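Local coordinates for serine-rich secreted cell wall anchored (LPXTG-motif ) protein (Lactobacillus reuteri ATCC 53608, PDB 5NXK) that probably serves as a surface adhesin, its beta-solenoid binding region mediating attachment of this gut bacterium to its host, at residues R251-G263 with F283-F295. Residues are numbered along the deposited sequence; the frame is centred on the assembly and turned at random.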
loop_
_atom_site.group_PDB
_atom_site.type_symbol
_atom_site.label_atom_id
_atom_site.label_comp_id
_atom_site.label_asym_id
_atom_site.label_seq_id
_atom_site.Cartn_x
_atom_site.Cartn_y
_atom_site.Cartn_z
ATOM N N ARG A 251 -1.549 -13.263 6.889
ATOM C CA ARG A 251 -0.865 -13.642 8.110
ATOM C C ARG A 251 -1.189 -12.696 9.259
ATOM O O ARG A 251 -0.962 -11.500 9.160
ATOM C CB ARG A 251 0.632 -13.661 7.868
ATOM C CG ARG A 251 1.499 -13.953 9.075
ATOM C CD ARG A 251 2.605 -14.832 8.528
ATOM N NE ARG A 251 3.711 -15.051 9.428
ATOM C CZ ARG A 251 4.435 -16.162 9.447
ATOM N NH1 ARG A 251 4.145 -17.178 8.632
ATOM N NH2 ARG A 251 5.441 -16.264 10.301
ATOM N N ILE A 252 -1.734 -13.247 10.341
ATOM C CA ILE A 252 -1.983 -12.475 11.546
ATOM C C ILE A 252 -1.291 -13.144 12.723
ATOM O O ILE A 252 -1.863 -14.000 13.395
ATOM C CB ILE A 252 -3.470 -12.336 11.837
ATOM C CG1 ILE A 252 -4.217 -11.934 10.556
ATOM C CG2 ILE A 252 -3.690 -11.299 12.962
ATOM C CD1 ILE A 252 -5.708 -11.831 10.721
ATOM N N ILE A 253 -0.049 -12.740 12.950
ATOM C CA ILE A 253 0.773 -13.268 14.031
ATOM C C ILE A 253 1.451 -12.085 14.716
ATOM O O ILE A 253 2.135 -11.302 14.055
ATOM C CB ILE A 253 1.837 -14.278 13.503
ATOM C CG1 ILE A 253 1.157 -15.535 12.931
ATOM C CG2 ILE A 253 2.795 -14.682 14.614
ATOM C CD1 ILE A 253 2.160 -16.568 12.337
ATOM N N PRO A 254 1.234 -11.922 16.031
ATOM C CA PRO A 254 1.798 -10.744 16.711
ATOM C C PRO A 254 3.327 -10.676 16.603
ATOM O O PRO A 254 3.997 -11.712 16.632
ATOM C CB PRO A 254 1.354 -10.925 18.163
ATOM C CG PRO A 254 0.099 -11.796 18.077
ATOM C CD PRO A 254 0.363 -12.725 16.912
ATOM N N GLN A 255 3.855 -9.466 16.442
ATOM C CA GLN A 255 5.294 -9.237 16.301
ATOM C C GLN A 255 6.060 -9.517 17.598
ATOM O O GLN A 255 7.258 -9.816 17.569
ATOM C CB GLN A 255 5.549 -7.795 15.848
ATOM C CG GLN A 255 5.219 -7.559 14.387
ATOM C CD GLN A 255 6.321 -8.042 13.456
ATOM O OE1 GLN A 255 6.310 -9.197 13.013
ATOM N NE2 GLN A 255 7.258 -7.149 13.119
ATOM N N LEU A 256 5.360 -9.397 18.726
ATOM C CA LEU A 256 5.947 -9.537 20.067
ATOM C C LEU A 256 5.003 -10.286 21.005
ATOM O O LEU A 256 3.812 -10.400 20.723
ATOM C CB LEU A 256 6.273 -8.178 20.672
ATOM C CG LEU A 256 7.178 -7.235 19.880
ATOM C CD1 LEU A 256 7.153 -5.877 20.537
ATOM C CD2 LEU A 256 8.595 -7.781 19.783
ATOM N N GLU A 257 5.539 -10.768 22.125
ATOM C CA GLU A 257 4.774 -11.518 23.133
ATOM C C GLU A 257 3.752 -10.695 23.933
ATOM O O GLU A 257 2.798 -11.253 24.476
ATOM C CB GLU A 257 5.737 -12.169 24.137
ATOM C CG GLU A 257 6.619 -13.273 23.594
ATOM C CD GLU A 257 5.831 -14.420 22.990
ATOM O OE1 GLU A 257 4.885 -14.904 23.655
ATOM O OE2 GLU A 257 6.160 -14.845 21.861
ATOM N N ASN A 258 3.939 -9.381 24.027
ATOM C CA ASN A 258 3.016 -8.581 24.839
ATOM C C ASN A 258 1.889 -7.952 24.021
ATOM O O ASN A 258 1.340 -6.919 24.406
ATOM C CB ASN A 258 3.773 -7.471 25.570
ATOM C CG ASN A 258 4.479 -6.522 24.615
ATOM O OD1 ASN A 258 4.663 -6.833 23.436
ATOM N ND2 ASN A 258 4.887 -5.360 25.124
ATOM N N ILE A 259 1.547 -8.566 22.892
ATOM C CA ILE A 259 0.486 -8.029 22.043
ATOM C C ILE A 259 -0.747 -8.927 22.058
ATOM O O ILE A 259 -0.688 -10.100 21.691
ATOM C CB ILE A 259 0.966 -7.850 20.589
ATOM C CG1 ILE A 259 2.119 -6.843 20.532
ATOM C CG2 ILE A 259 -0.191 -7.416 19.694
ATOM C CD1 ILE A 259 2.765 -6.693 19.144
ATOM N N PHE A 260 -1.849 -8.362 22.532
ATOM C CA PHE A 260 -3.128 -9.054 22.624
ATOM C C PHE A 260 -4.094 -8.362 21.677
ATOM O O PHE A 260 -4.526 -7.236 21.932
ATOM C CB PHE A 260 -3.639 -9.054 24.055
ATOM C CG PHE A 260 -2.690 -9.695 25.022
ATOM C CD1 PHE A 260 -1.672 -8.957 25.606
ATOM C CD2 PHE A 260 -2.796 -11.043 25.324
ATOM C CE1 PHE A 260 -0.781 -9.550 26.482
ATOM C CE2 PHE A 260 -1.911 -11.648 26.200
ATOM C CZ PHE A 260 -0.903 -10.899 26.783
ATOM N N THR A 261 -4.349 -8.997 20.537
ATOM C CA THR A 261 -5.047 -8.329 19.453
ATOM C C THR A 261 -6.219 -9.150 18.906
ATOM O O THR A 261 -6.581 -10.192 19.457
ATOM C CB THR A 261 -4.050 -7.965 18.332
ATOM O OG1 THR A 261 -4.652 -7.043 17.420
ATOM C CG2 THR A 261 -3.524 -9.218 17.614
ATOM N N ARG A 262 -6.853 -8.634 17.861
ATOM C CA ARG A 262 -8.041 -9.267 17.286
ATOM C C ARG A 262 -7.833 -9.456 15.787
ATOM O O ARG A 262 -7.110 -8.680 15.167
ATOM C CB ARG A 262 -9.256 -8.371 17.519
ATOM C CG ARG A 262 -9.522 -8.042 18.986
ATOM C CD ARG A 262 -10.644 -7.020 19.086
ATOM N NE ARG A 262 -10.832 -6.487 20.439
ATOM C CZ ARG A 262 -9.940 -5.785 21.141
ATOM N NH1 ARG A 262 -8.732 -5.493 20.644
ATOM N NH2 ARG A 262 -10.269 -5.374 22.362
ATOM N N GLY A 263 -8.497 -10.449 15.201
ATOM C CA GLY A 263 -8.482 -10.627 13.761
ATOM C C GLY A 263 -9.893 -10.936 13.293
ATOM O O GLY A 263 -10.637 -11.649 13.956
ATOM N N PHE A 283 -4.993 -18.744 5.371
ATOM C CA PHE A 283 -5.207 -17.765 6.442
ATOM C C PHE A 283 -4.410 -18.275 7.642
ATOM O O PHE A 283 -4.759 -19.294 8.240
ATOM C CB PHE A 283 -6.699 -17.612 6.805
ATOM C CG PHE A 283 -7.561 -17.044 5.696
ATOM C CD1 PHE A 283 -7.119 -15.996 4.902
ATOM C CD2 PHE A 283 -8.838 -17.551 5.472
ATOM C CE1 PHE A 283 -7.934 -15.473 3.905
ATOM C CE2 PHE A 283 -9.655 -17.028 4.478
ATOM C CZ PHE A 283 -9.210 -15.996 3.695
ATOM N N ARG A 284 -3.320 -17.596 7.966
ATOM C CA ARG A 284 -2.435 -18.054 9.029
ATOM C C ARG A 284 -2.606 -17.159 10.233
ATOM O O ARG A 284 -2.220 -15.988 10.192
ATOM C CB ARG A 284 -0.973 -18.028 8.581
ATOM C CG ARG A 284 0.046 -18.410 9.662
ATOM C CD ARG A 284 -0.106 -19.853 10.138
ATOM N NE ARG A 284 0.879 -20.189 11.170
ATOM C CZ ARG A 284 0.667 -21.008 12.198
ATOM N NH1 ARG A 284 -0.504 -21.625 12.347
ATOM N NH2 ARG A 284 1.642 -21.230 13.072
ATOM N N VAL A 285 -3.201 -17.691 11.291
ATOM C CA VAL A 285 -3.404 -16.906 12.503
ATOM C C VAL A 285 -2.865 -17.674 13.701
ATOM O O VAL A 285 -3.240 -18.819 13.920
ATOM C CB VAL A 285 -4.882 -16.556 12.724
ATOM C CG1 VAL A 285 -5.027 -15.668 13.958
ATOM C CG2 VAL A 285 -5.457 -15.849 11.492
ATOM N N ALA A 286 -1.972 -17.061 14.471
ATOM C CA ALA A 286 -1.372 -17.774 15.597
ATOM C C ALA A 286 -0.970 -16.785 16.683
ATOM O O ALA A 286 -0.834 -15.590 16.419
ATOM C CB ALA A 286 -0.158 -18.598 15.131
ATOM N N GLY A 287 -0.808 -17.275 17.911
ATOM C CA GLY A 287 -0.484 -16.406 19.030
ATOM C C GLY A 287 -1.742 -15.840 19.669
ATOM O O GLY A 287 -2.847 -16.329 19.420
ATOM N N THR A 288 -1.586 -14.795 20.480
ATOM C CA THR A 288 -2.718 -14.242 21.217
ATOM C C THR A 288 -3.537 -13.269 20.376
ATOM O O THR A 288 -3.542 -12.056 20.618
ATOM C CB THR A 288 -2.260 -13.548 22.513
ATOM O OG1 THR A 288 -1.140 -12.702 22.226
ATOM C CG2 THR A 288 -1.829 -14.586 23.523
ATOM N N VAL A 289 -4.236 -13.845 19.398
ATOM C CA VAL A 289 -5.165 -13.149 18.516
ATOM C C VAL A 289 -6.539 -13.788 18.710
ATOM O O VAL A 289 -6.682 -15.000 18.560
ATOM C CB VAL A 289 -4.751 -13.274 17.016
ATOM C CG1 VAL A 289 -5.672 -12.435 16.097
ATOM C CG2 VAL A 289 -3.302 -12.888 16.814
ATOM N N ALA A 290 -7.552 -12.992 19.041
ATOM C CA ALA A 290 -8.927 -13.501 19.021
ATOM C C ALA A 290 -9.406 -13.334 17.600
ATOM O O ALA A 290 -9.558 -12.206 17.127
ATOM C CB ALA A 290 -9.838 -12.749 20.005
ATOM N N ASN A 291 -9.617 -14.452 16.911
ATOM C CA ASN A 291 -9.850 -14.403 15.479
ATOM C C ASN A 291 -11.198 -14.977 15.080
ATOM O O ASN A 291 -11.703 -15.903 15.706
ATOM C CB ASN A 291 -8.745 -15.158 14.741
ATOM C CG ASN A 291 -8.650 -14.756 13.275
ATOM O OD1 ASN A 291 -8.265 -13.638 12.963
ATOM N ND2 ASN A 291 -8.990 -15.670 12.375
ATOM N N ARG A 292 -11.776 -14.416 14.029
ATOM C CA ARG A 292 -12.997 -14.971 13.486
ATOM C C ARG A 292 -12.974 -14.822 11.978
ATOM O O ARG A 292 -12.669 -13.744 11.453
ATOM C CB ARG A 292 -14.232 -14.300 14.077
ATOM C CG ARG A 292 -15.528 -14.758 13.428
ATOM C CD ARG A 292 -16.751 -14.122 14.091
ATOM N NE ARG A 292 -17.979 -14.441 13.366
ATOM C CZ ARG A 292 -19.148 -14.726 13.932
ATOM N NH1 ARG A 292 -19.279 -14.709 15.250
ATOM N NH2 ARG A 292 -20.204 -14.984 13.171
ATOM N N ILE A 293 -13.281 -15.914 11.282
ATOM C CA ILE A 293 -13.347 -15.890 9.825
ATOM C C ILE A 293 -14.761 -16.292 9.399
ATOM O O ILE A 293 -15.244 -17.372 9.750
ATOM C CB ILE A 293 -12.314 -16.838 9.179
ATOM C CG1 ILE A 293 -10.913 -16.570 9.729
ATOM C CG2 ILE A 293 -12.315 -16.664 7.663
ATOM C CD1 ILE A 293 -9.873 -17.584 9.260
ATOM N N ASP A 294 -15.425 -15.410 8.664
ATOM C CA ASP A 294 -16.774 -15.672 8.173
ATOM C C ASP A 294 -16.738 -15.925 6.679
ATOM O O ASP A 294 -16.334 -15.058 5.911
ATOM C CB ASP A 294 -17.715 -14.501 8.484
ATOM C CG ASP A 294 -18.050 -14.391 9.969
ATOM O OD1 ASP A 294 -18.500 -15.390 10.566
ATOM O OD2 ASP A 294 -17.823 -13.313 10.549
ATOM N N PHE A 295 -17.155 -17.123 6.282
ATOM C CA PHE A 295 -17.263 -17.502 4.880
ATOM C C PHE A 295 -18.718 -17.455 4.464
ATOM O O PHE A 295 -19.479 -18.359 4.804
ATOM C CB PHE A 295 -16.730 -18.916 4.645
ATOM C CG PHE A 295 -15.258 -19.079 4.914
ATOM C CD1 PHE A 295 -14.794 -19.346 6.199
ATOM C CD2 PHE A 295 -14.341 -19.007 3.874
ATOM C CE1 PHE A 295 -13.438 -19.534 6.438
ATOM C CE2 PHE A 295 -12.995 -19.179 4.106
ATOM C CZ PHE A 295 -12.537 -19.444 5.393
HETATM O O HOH W 1 1.143 -13.217 24.117
#
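Strands 261-263 and 289-295 run parallel, their axes 15° apart, and Ile252 pairs likewise with Val285, so two successive coils of a right-handed beta-solenoid stack strand on strand in both sheets, although the turns joining those sheets differ in length. Ile252 N donates almost straight to Arg284 O (2.8 Å); across the other sheet Gly263 N reaches Ala290 O (2.8 Å). Inside the coil Ile252 lies alongside Val285, and its CG2, anti to the backbone N, meets Val289 CG1 at 3.9 Å. Val289 sends its two methyls different ways: CG1 toward the Arg262-Gly263 peptide, CG2 against Pro254 CD (3.7 Å) and Thr261 CG2. Outside, the CD1 tip of Ile253 touches Arg284 CG and also lies over one face of the Arg251 guanidinium, toward its rim; that group is salt-bridged to Asp156 and Asp248. At the turn 253-260 loops out while 286-288 cuts the corner tightly. Thr288 bridges the difference: its CB and CG2 meet CD2 and CE2 of the Phe260 ring obliquely, and OG1, set between the backbone N and the carbonyl carbon (chi1 47°), donates to Ile259 O (2.7 Å) while accepting from a water that also donates to Glu257 O at 2.6 Å.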